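Local coordinates for protein Mono(ADP-ribosyl)transferase SpvB (Salmonella typhimurium, PDB 2GWM) that probably transfers ADP-ribose from NAD(+) to an arginine of host actin through this C-terminal ADP-ribosyltransferase domain, blocking filament assembly, at residues Q6-Y11 with R135-V140; V18-L23 with D106-S111; T122-Y127 with R192-R197. One frame throughout, in Å; residues are numbered along the deposited sequence.

Contact 1 (Q6-Y11 with R135-V140); sequences QALRYY and RILGDV
The guanidinium of R9 reaches from the helix to the backbone of D139. NH1 of R9 donates to O of D139 at 2.9 Å. The bond is bent, 137° at the hydrogen, and D139 O lies 30° out of the guanidinium plane. CA of V140 sits over one face of the same group. A water at the guanidinium edge accepts from R9 NH1 and donates to V140 O, so NH1 has two grips on the turn. The carboxylate of D139 adds only a long salt bridge, R9 NH2 to D139 OD2 at 3.9 Å.

Beside these polar contacts lies an apolar patch. CG1 of V140 packs on CG of L8 at 3.7 Å, with the two side chains nearly at right angles. CD2 of L8 also meets CD1 of L137 at 4.0 Å. The extended chain of R9 from CG to NE carries its charged end past V140. E1 holds R9 NE by a salt bridge, and K144 does the same for D139 OD1.

Helix 3-24 is thus joined to the turn that follows strand 135-136. L8 and L137 also touch helix 50-69 and L150 of strand 149-151. L137 lies against E148, a predicted active-site residue.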
loop_
_atom_site.group_PDB
_atom_site.type_symbol
_atom_site.label_atom_id
_atom_site.label_comp_id
_atom_site.label_asym_id
_atom_site.label_seq_id
_atom_site.Cartn_x
_atom_site.Cartn_y
_atom_site.Cartn_z
ATOM N N GLN A 6 -14.598 7.331 9.119
ATOM C CA GLN A 6 -15.564 6.493 8.444
ATOM C C GLN A 6 -15.210 6.297 6.964
ATOM O O GLN A 6 -15.423 5.213 6.410
ATOM C CB GLN A 6 -16.960 7.105 8.577
ATOM C CG GLN A 6 -17.510 7.127 9.971
ATOM C CD GLN A 6 -18.927 7.676 9.993
ATOM O OE1 GLN A 6 -19.833 7.080 9.403
ATOM N NE2 GLN A 6 -19.130 8.811 10.657
ATOM N N ALA A 7 -14.686 7.329 6.329
ATOM C CA ALA A 7 -14.213 7.179 4.948
ATOM C C ALA A 7 -13.045 6.193 4.854
ATOM O O ALA A 7 -13.023 5.400 3.959
ATOM C CB ALA A 7 -13.877 8.487 4.347
ATOM N N LEU A 8 -12.120 6.247 5.813
ATOM C CA LEU A 8 -11.030 5.276 5.873
ATOM C C LEU A 8 -11.524 3.867 6.072
ATOM O O LEU A 8 -11.004 2.898 5.459
ATOM C CB LEU A 8 -10.065 5.667 7.008
ATOM C CG LEU A 8 -8.866 4.691 7.253
ATOM C CD1 LEU A 8 -8.025 4.585 6.000
ATOM C CD2 LEU A 8 -8.072 5.250 8.404
ATOM N N ARG A 9 -12.524 3.677 6.916
ATOM C CA ARG A 9 -13.147 2.350 7.052
ATOM C C ARG A 9 -13.663 1.851 5.713
ATOM O O ARG A 9 -13.453 0.698 5.345
ATOM C CB ARG A 9 -14.292 2.383 8.074
ATOM C CG ARG A 9 -13.869 2.611 9.531
ATOM C CD ARG A 9 -15.087 2.590 10.489
ATOM N NE ARG A 9 -14.653 2.696 11.867
ATOM C CZ ARG A 9 -14.149 1.693 12.599
ATOM N NH1 ARG A 9 -14.046 0.447 12.126
ATOM N NH2 ARG A 9 -13.746 1.942 13.848
ATOM N N TYR A 10 -14.323 2.728 4.954
ATOM C CA TYR A 10 -14.846 2.349 3.646
ATOM C C TYR A 10 -13.728 2.014 2.667
ATOM O O TYR A 10 -13.822 1.059 1.920
ATOM C CB TYR A 10 -15.701 3.501 3.102
ATOM C CG TYR A 10 -16.293 3.183 1.775
ATOM C CD1 TYR A 10 -17.502 2.548 1.673
ATOM C CD2 TYR A 10 -15.633 3.531 0.602
ATOM C CE1 TYR A 10 -18.026 2.247 0.446
ATOM C CE2 TYR A 10 -16.131 3.211 -0.630
ATOM C CZ TYR A 10 -17.357 2.611 -0.718
ATOM O OH TYR A 10 -17.952 2.321 -1.938
ATOM N N TYR A 11 -12.674 2.818 2.641
ATOM C CA TYR A 11 -11.458 2.533 1.890
ATOM C C TYR A 11 -11.006 1.096 2.170
ATOM O O TYR A 11 -10.741 0.338 1.255
ATOM C CB TYR A 11 -10.342 3.517 2.310
ATOM C CG TYR A 11 -9.043 3.081 1.704
ATOM C CD1 TYR A 11 -8.678 3.474 0.434
ATOM C CD2 TYR A 11 -8.197 2.238 2.394
ATOM C CE1 TYR A 11 -7.483 3.004 -0.142
ATOM C CE2 TYR A 11 -7.016 1.759 1.799
ATOM C CZ TYR A 11 -6.680 2.126 0.549
ATOM O OH TYR A 11 -5.503 1.621 -0.010
ATOM N N ARG A 135 0.379 4.586 9.458
ATOM C CA ARG A 135 -0.390 4.410 10.671
ATOM C C ARG A 135 -0.991 3.027 10.739
ATOM O O ARG A 135 -1.457 2.450 9.736
ATOM C CB ARG A 135 -1.516 5.438 10.761
ATOM C CG ARG A 135 -1.089 6.870 10.760
ATOM C CD ARG A 135 -0.480 7.228 12.066
ATOM N NE ARG A 135 -0.165 8.648 12.129
ATOM C CZ ARG A 135 0.953 9.205 11.640
ATOM N NH1 ARG A 135 1.865 8.479 11.027
ATOM N NH2 ARG A 135 1.161 10.503 11.767
ATOM N N ILE A 136 -0.919 2.440 11.913
ATOM C CA ILE A 136 -1.552 1.160 12.154
ATOM C C ILE A 136 -3.065 1.357 12.193
ATOM O O ILE A 136 -3.589 2.227 12.877
ATOM C CB ILE A 136 -1.092 0.564 13.504
ATOM C CG1 ILE A 136 0.394 0.168 13.428
ATOM C CG2 ILE A 136 -1.992 -0.603 13.915
ATOM C CD1 ILE A 136 0.744 -0.982 12.641
ATOM N N LEU A 137 -3.766 0.515 11.455
ATOM C CA LEU A 137 -5.210 0.692 11.301
ATOM C C LEU A 137 -5.966 0.207 12.512
ATOM O O LEU A 137 -6.969 0.823 12.918
ATOM C CB LEU A 137 -5.711 -0.030 10.082
ATOM C CG LEU A 137 -5.875 0.657 8.741
ATOM C CD1 LEU A 137 -5.525 2.138 8.623
ATOM C CD2 LEU A 137 -5.802 -0.110 7.559
ATOM N N GLY A 138 -5.500 -0.891 13.088
ATOM C CA GLY A 138 -6.197 -1.498 14.198
ATOM C C GLY A 138 -7.638 -1.811 13.805
ATOM O O GLY A 138 -7.888 -2.407 12.759
ATOM N N ASP A 139 -8.561 -1.372 14.647
ATOM C CA ASP A 139 -9.954 -1.713 14.466
ATOM C C ASP A 139 -10.622 -0.930 13.333
ATOM O O ASP A 139 -11.766 -1.189 12.992
ATOM C CB ASP A 139 -10.744 -1.459 15.733
ATOM C CG ASP A 139 -12.108 -2.121 15.686
ATOM O OD1 ASP A 139 -12.167 -3.350 15.489
ATOM O OD2 ASP A 139 -13.111 -1.414 15.824
ATOM N N VAL A 140 -9.920 0.025 12.759
ATOM C CA VAL A 140 -10.416 0.702 11.565
ATOM C C VAL A 140 -10.437 -0.263 10.383
ATOM O O VAL A 140 -11.234 -0.113 9.453
ATOM C CB VAL A 140 -9.597 1.914 11.250
ATOM C CG1 VAL A 140 -10.019 2.497 9.938
ATOM C CG2 VAL A 140 -9.802 2.906 12.355
HETATM O O HOH W 1 -13.965 -0.839 9.646
#

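Contact 2 (V18-L23 with D106-S111)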
loop_
_atom_site.group_PDB
_atom_site.type_symbol
_atom_site.label_atom_id
_atom_site.label_comp_id
_atom_site.label_asym_id
_atom_site.label_seq_id
_atom_site.Cartn_x
_atom_site.Cartn_y
_atom_site.Cartn_z
ATOM N N VAL A 18 -10.838 0.782 -6.021
ATOM C CA VAL A 18 -11.036 1.794 -7.045
ATOM C C VAL A 18 -9.982 2.913 -6.952
ATOM O O VAL A 18 -9.409 3.367 -7.961
ATOM C CB VAL A 18 -12.436 2.405 -6.880
ATOM C CG1 VAL A 18 -12.609 3.671 -7.681
ATOM C CG2 VAL A 18 -13.492 1.367 -7.271
ATOM N N ILE A 19 -9.759 3.403 -5.743
ATOM C CA ILE A 19 -8.949 4.580 -5.507
ATOM C C ILE A 19 -7.487 4.474 -5.921
ATOM O O ILE A 19 -6.912 5.441 -6.418
ATOM C CB ILE A 19 -8.929 4.894 -3.986
ATOM C CG1 ILE A 19 -10.191 5.635 -3.627
ATOM C CG2 ILE A 19 -7.700 5.730 -3.612
ATOM C CD1 ILE A 19 -10.115 7.103 -3.920
ATOM N N ASN A 20 -6.875 3.328 -5.667
ATOM C CA ASN A 20 -5.456 3.221 -5.931
ATOM C C ASN A 20 -5.154 3.167 -7.405
ATOM O O ASN A 20 -4.243 3.827 -7.876
ATOM C CB ASN A 20 -4.883 2.029 -5.152
ATOM C CG ASN A 20 -4.967 2.229 -3.613
ATOM O OD1 ASN A 20 -5.254 1.282 -2.821
ATOM N ND2 ASN A 20 -4.695 3.440 -3.187
ATOM N N LYS A 21 -5.997 2.475 -8.172
ATOM C CA LYS A 21 -5.865 2.545 -9.634
ATOM C C LYS A 21 -6.058 3.966 -10.135
ATOM O O LYS A 21 -5.342 4.448 -11.000
ATOM C CB LYS A 21 -6.840 1.592 -10.317
ATOM C CG LYS A 21 -6.500 0.147 -10.120
ATOM C CD LYS A 21 -7.546 -0.788 -10.759
ATOM C CE LYS A 21 -7.042 -2.208 -10.791
ATOM N NZ LYS A 21 -7.926 -3.146 -11.591
ATOM N N TYR A 22 -7.052 4.653 -9.603
ATOM C CA TYR A 22 -7.297 6.061 -9.950
ATOM C C TYR A 22 -6.057 6.937 -9.712
ATOM O O TYR A 22 -5.599 7.683 -10.599
ATOM C CB TYR A 22 -8.478 6.586 -9.124
ATOM C CG TYR A 22 -8.816 8.053 -9.377
ATOM C CD1 TYR A 22 -9.516 8.449 -10.515
ATOM C CD2 TYR A 22 -8.443 9.017 -8.472
ATOM C CE1 TYR A 22 -9.820 9.739 -10.737
ATOM C CE2 TYR A 22 -8.748 10.371 -8.677
ATOM C CZ TYR A 22 -9.438 10.719 -9.835
ATOM O OH TYR A 22 -9.829 12.013 -10.086
ATOM N N LEU A 23 -5.499 6.787 -8.513
ATOM C CA LEU A 23 -4.348 7.612 -8.105
ATOM C C LEU A 23 -3.153 7.284 -8.953
ATOM O O LEU A 23 -2.387 8.172 -9.276
ATOM C CB LEU A 23 -4.018 7.409 -6.626
ATOM C CG LEU A 23 -4.965 8.119 -5.639
ATOM C CD1 LEU A 23 -4.837 7.586 -4.250
ATOM C CD2 LEU A 23 -4.741 9.619 -5.652
ATOM N N ASP A 106 5.401 6.099 -4.608
ATOM C CA ASP A 106 4.164 5.326 -4.686
ATOM C C ASP A 106 2.980 6.286 -4.701
ATOM O O ASP A 106 2.703 6.933 -3.703
ATOM C CB ASP A 106 4.025 4.343 -3.522
ATOM C CG ASP A 106 2.881 3.329 -3.735
ATOM O OD1 ASP A 106 1.910 3.682 -4.425
ATOM O OD2 ASP A 106 2.951 2.183 -3.237
ATOM N N LYS A 107 2.293 6.345 -5.831
ATOM C CA LYS A 107 1.181 7.291 -5.974
ATOM C C LYS A 107 -0.105 6.942 -5.244
ATOM O O LYS A 107 -0.956 7.791 -5.070
ATOM C CB LYS A 107 0.875 7.486 -7.442
ATOM C CG LYS A 107 2.043 8.210 -8.155
ATOM C CD LYS A 107 1.654 8.550 -9.565
ATOM C CE LYS A 107 2.855 9.043 -10.355
ATOM N NZ LYS A 107 3.319 10.461 -10.008
ATOM N N ALA A 108 -0.244 5.705 -4.881
ATOM C CA ALA A 108 -1.420 5.166 -4.257
ATOM C C ALA A 108 -1.239 5.157 -2.727
ATOM O O ALA A 108 -0.130 5.327 -2.201
ATOM C CB ALA A 108 -1.638 3.736 -4.766
ATOM N N PHE A 109 -2.309 4.814 -2.008
ATOM C CA PHE A 109 -2.154 4.424 -0.615
ATOM C C PHE A 109 -1.271 3.165 -0.623
ATOM O O PHE A 109 -1.401 2.335 -1.517
ATOM C CB PHE A 109 -3.489 4.158 0.014
ATOM C CG PHE A 109 -4.306 5.395 0.311
ATOM C CD1 PHE A 109 -4.246 5.976 1.545
ATOM C CD2 PHE A 109 -5.091 5.976 -0.642
ATOM C CE1 PHE A 109 -5.011 7.084 1.839
ATOM C CE2 PHE A 109 -5.839 7.107 -0.366
ATOM C CZ PHE A 109 -5.743 7.674 0.837
ATOM N N MET A 110 -0.398 3.062 0.338
ATOM C CA MET A 110 0.576 1.937 0.397
ATOM C C MET A 110 0.296 1.090 1.634
ATOM O O MET A 110 0.392 1.565 2.742
ATOM C CB MET A 110 2.014 2.432 0.385
ATOM C CG MET A 110 3.027 1.256 0.295
ATOM S SD MET A 110 4.717 1.899 0.363
ATOM C CE MET A 110 4.977 2.249 2.048
ATOM N N SER A 111 -0.119 -0.162 1.423
ATOM C CA SER A 111 -0.423 -1.064 2.508
ATOM C C SER A 111 0.780 -1.959 2.839
ATOM O O SER A 111 1.410 -2.496 1.934
ATOM C CB SER A 111 -1.582 -1.956 2.103
ATOM O OG SER A 111 -1.885 -2.872 3.107
#
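CG2 of I19 meets the F109 ring at its edge, near the ring plane, 4.0 Å from CD2 of F109. The N20 side chain comes to the same edge. L23 approaches the ring obliquely, its CD1 4.0 Å from CD2 of F109. I19 and N20 thus share an edge, while L23 comes in at a slant on the same CD2 side.

CB of L23 points toward the turn, 3.5 Å from O of K107. CG of L23 stands beside the backbone N (chi1 -76°), and CD1 reaches F109. N20 lies across A108, with CB of N20 and CB of A108 3.7 Å apart. K107 lays its CB near O of L23, then its chain leads off.

The turn has its own brace. A108 N donates to OD1 of D106 at 3.0 Å, an Asx turn. The carboxylate oxygen is met on its anti side.

Helix 3-24 covers this turn between strands 103-106 and 110-112. F109 also touches I64 of helix 50-69, P153 and the ring of Y11. I19 packs on Y60 and I61 of helix 50-69. Strand 110-112 pairs with strand 149-151 and carries S111, a predicted active-site residue hydrogen-bonded to E148.

Contact 3 (T122-Y127 with R192-R197); sequences TILNIY and RIINMR
R197 lays one face of its guanidinium over CB of Y127, with NH1 of R197 3.4 Å from that carbon. The guanidinium and the tyrosine ring are nearly parallel, 7° apart, but the group is offset toward the base of the ring. R197 NH2 meets the ring obliquely. E160 and E129 form salt bridges to R197.

The other guanidinium is met at its edge. T122 OG1 lies near the R192 plane and accepts from R192 NH1 at 2.8 Å. The R192 chain bends at chi3 (64°), which brings NH1 back to the threonine. D86 binds R192 NH2 by a salt bridge.

N125 and N195 meet with amide planes 81° apart. N125 ND2 also gives a weak hydrogen bond to Y127 OH.

Between these groups the strands pair in parallel. I123, N125 and Y127 donate their N to O of R192, I194 and M196. The carbonyls of I123 and N125 accept from I194 N and M196 N. The bonds are close to straight.

On the face shared by L124, I194 and M196 the packing is apolar. CD2 of L124 rests on CB of I194 at 3.8 Å. The same methyl touches CE of M196 at 4.0 Å. CG2 of T122 extends this patch to CD1 of I194.

These two inner strands lie between strands 78-83 and 155-164. L124 is backbone-bonded to R81, a predicted active-site residue on strand 78-83. Five backbone bonds within these segments fix the pairing, and the arginine charges near its ends are probably balanced by D86, E160 and E129.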
loop_
_atom_site.group_PDB
_atom_site.type_symbol
_atom_site.label_atom_id
_atom_site.label_comp_id
_atom_site.label_asym_id
_atom_site.label_seq_id
_atom_site.Cartn_x
_atom_site.Cartn_y
_atom_site.Cartn_z
ATOM N N THR A 122 8.453 -11.187 -4.770
ATOM C CA THR A 122 9.248 -10.142 -4.173
ATOM C C THR A 122 8.793 -9.879 -2.745
ATOM O O THR A 122 7.589 -9.674 -2.495
ATOM C CB THR A 122 9.112 -8.860 -5.006
ATOM O OG1 THR A 122 9.523 -9.107 -6.324
ATOM C CG2 THR A 122 9.909 -7.751 -4.419
ATOM N N ILE A 123 9.709 -9.848 -1.803
ATOM C CA ILE A 123 9.443 -9.429 -0.459
ATOM C C ILE A 123 10.137 -8.111 -0.253
ATOM O O ILE A 123 11.343 -7.960 -0.447
ATOM C CB ILE A 123 9.998 -10.414 0.602
ATOM C CG1 ILE A 123 9.542 -11.851 0.355
ATOM C CG2 ILE A 123 9.621 -9.989 2.015
ATOM C CD1 ILE A 123 8.081 -12.031 0.212
ATOM N N LEU A 124 9.351 -7.110 0.110
ATOM C CA LEU A 124 9.901 -5.802 0.511
ATOM C C LEU A 124 10.084 -5.716 2.008
ATOM O O LEU A 124 9.171 -5.990 2.795
ATOM C CB LEU A 124 8.928 -4.698 0.109
ATOM C CG LEU A 124 8.541 -4.663 -1.335
ATOM C CD1 LEU A 124 7.620 -3.462 -1.630
ATOM C CD2 LEU A 124 9.673 -4.695 -2.301
ATOM N N ASN A 125 11.292 -5.322 2.434
ATOM C CA ASN A 125 11.664 -5.094 3.789
ATOM C C ASN A 125 11.891 -3.601 3.866
ATOM O O ASN A 125 12.806 -3.103 3.330
ATOM C CB ASN A 125 13.004 -5.859 4.057
ATOM C CG ASN A 125 13.518 -5.696 5.444
ATOM O OD1 ASN A 125 12.773 -5.820 6.432
ATOM N ND2 ASN A 125 14.857 -5.442 5.556
ATOM N N ILE A 126 10.922 -2.910 4.450
ATOM C CA ILE A 126 10.804 -1.446 4.380
ATOM C C ILE A 126 11.120 -0.780 5.691
ATOM O O ILE A 126 10.324 -0.849 6.636
ATOM C CB ILE A 126 9.379 -1.053 3.929
ATOM C CG1 ILE A 126 8.994 -1.706 2.622
ATOM C CG2 ILE A 126 9.293 0.464 3.784
ATOM C CD1 ILE A 126 7.562 -1.467 2.228
ATOM N N TYR A 127 12.285 -0.147 5.765
ATOM C CA TYR A 127 12.690 0.551 6.961
ATOM C C TYR A 127 12.024 1.905 7.061
ATOM O O TYR A 127 11.879 2.608 6.070
ATOM C CB TYR A 127 14.193 0.717 6.995
ATOM C CG TYR A 127 14.884 -0.647 7.146
ATOM C CD1 TYR A 127 14.790 -1.351 8.340
ATOM C CD2 TYR A 127 15.543 -1.257 6.076
ATOM C CE1 TYR A 127 15.426 -2.555 8.514
ATOM C CE2 TYR A 127 16.146 -2.491 6.215
ATOM C CZ TYR A 127 16.072 -3.164 7.437
ATOM O OH TYR A 127 16.703 -4.400 7.552
ATOM N N ARG A 192 13.279 -12.577 -4.838
ATOM C CA ARG A 192 14.121 -11.528 -4.328
ATOM C C ARG A 192 13.531 -10.901 -3.087
ATOM O O ARG A 192 12.310 -10.921 -2.849
ATOM C CB ARG A 192 14.325 -10.471 -5.404
ATOM C CG ARG A 192 13.030 -9.695 -5.625
ATOM C CD ARG A 192 13.152 -8.720 -6.778
ATOM N NE ARG A 192 13.380 -9.311 -8.101
ATOM C CZ ARG A 192 12.451 -9.897 -8.853
ATOM N NH1 ARG A 192 11.226 -10.060 -8.375
ATOM N NH2 ARG A 192 12.756 -10.376 -10.077
ATOM N N ILE A 193 14.424 -10.365 -2.288
ATOM C CA ILE A 193 14.145 -9.412 -1.239
ATOM C C ILE A 193 14.665 -8.082 -1.675
ATOM O O ILE A 193 15.781 -7.968 -2.149
ATOM C CB ILE A 193 14.798 -9.841 0.146
ATOM C CG1 ILE A 193 14.332 -11.223 0.576
ATOM C CG2 ILE A 193 14.586 -8.749 1.229
ATOM C CD1 ILE A 193 15.277 -11.831 1.599
ATOM N N ILE A 194 13.849 -7.047 -1.442
ATOM C CA ILE A 194 14.268 -5.699 -1.707
ATOM C C ILE A 194 14.196 -4.989 -0.384
ATOM O O ILE A 194 13.151 -4.873 0.223
ATOM C CB ILE A 194 13.423 -4.968 -2.728
ATOM C CG1 ILE A 194 13.348 -5.754 -4.018
ATOM C CG2 ILE A 194 14.027 -3.581 -2.976
ATOM C CD1 ILE A 194 12.499 -5.104 -5.088
ATOM N N ASN A 195 15.356 -4.482 0.049
ATOM C CA ASN A 195 15.510 -3.669 1.259
ATOM C C ASN A 195 15.352 -2.216 0.835
ATOM O O ASN A 195 16.118 -1.710 0.013
ATOM C CB ASN A 195 16.872 -3.920 1.911
ATOM C CG ASN A 195 17.054 -5.341 2.320
ATOM O OD1 ASN A 195 18.000 -6.054 1.837
ATOM N ND2 ASN A 195 16.231 -5.765 3.247
ATOM N N MET A 196 14.376 -1.562 1.430
ATOM C CA MET A 196 13.951 -0.209 1.070
ATOM C C MET A 196 13.891 0.650 2.299
ATOM O O MET A 196 13.805 0.149 3.418
ATOM C CB MET A 196 12.496 -0.200 0.531
ATOM C CG MET A 196 12.265 -1.054 -0.574
ATOM S SD MET A 196 10.627 -0.784 -1.164
ATOM C CE MET A 196 10.909 -0.976 -2.852
ATOM N N ARG A 197 13.813 1.978 2.092
ATOM C CA ARG A 197 13.665 2.903 3.197
ATOM C C ARG A 197 12.698 4.001 2.811
ATOM O O ARG A 197 12.840 4.579 1.728
ATOM C CB ARG A 197 15.003 3.526 3.569
ATOM C CG ARG A 197 14.958 4.419 4.775
ATOM C CD ARG A 197 16.363 4.832 5.264
ATOM N NE ARG A 197 17.207 3.686 5.426
ATOM C CZ ARG A 197 17.221 2.873 6.467
ATOM N NH1 ARG A 197 16.517 3.129 7.554
ATOM N NH2 ARG A 197 17.937 1.768 6.360
#

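Contacts 1 and 2 share helix 3-24 and touch each other: the hydroxyl of Y11 lies close to N20 and F109. Both join this helix to segments that carry the outer strands of the three-stranded sheet, and contact 2 is nested within the loop closed by contact 1. Contact 3 lies across the chain's centre from contact 1, within the five-stranded sheet, and touches neither of the others. It is the largest and most buried, and is bound mainly by backbone hydrogen bonds. Contact 1 pairs a buried apolar patch with a polar, water-bridged edge. Contact 2 is partly buried and depends mostly on side-chain packing. Each lies near a predicted active-site residue.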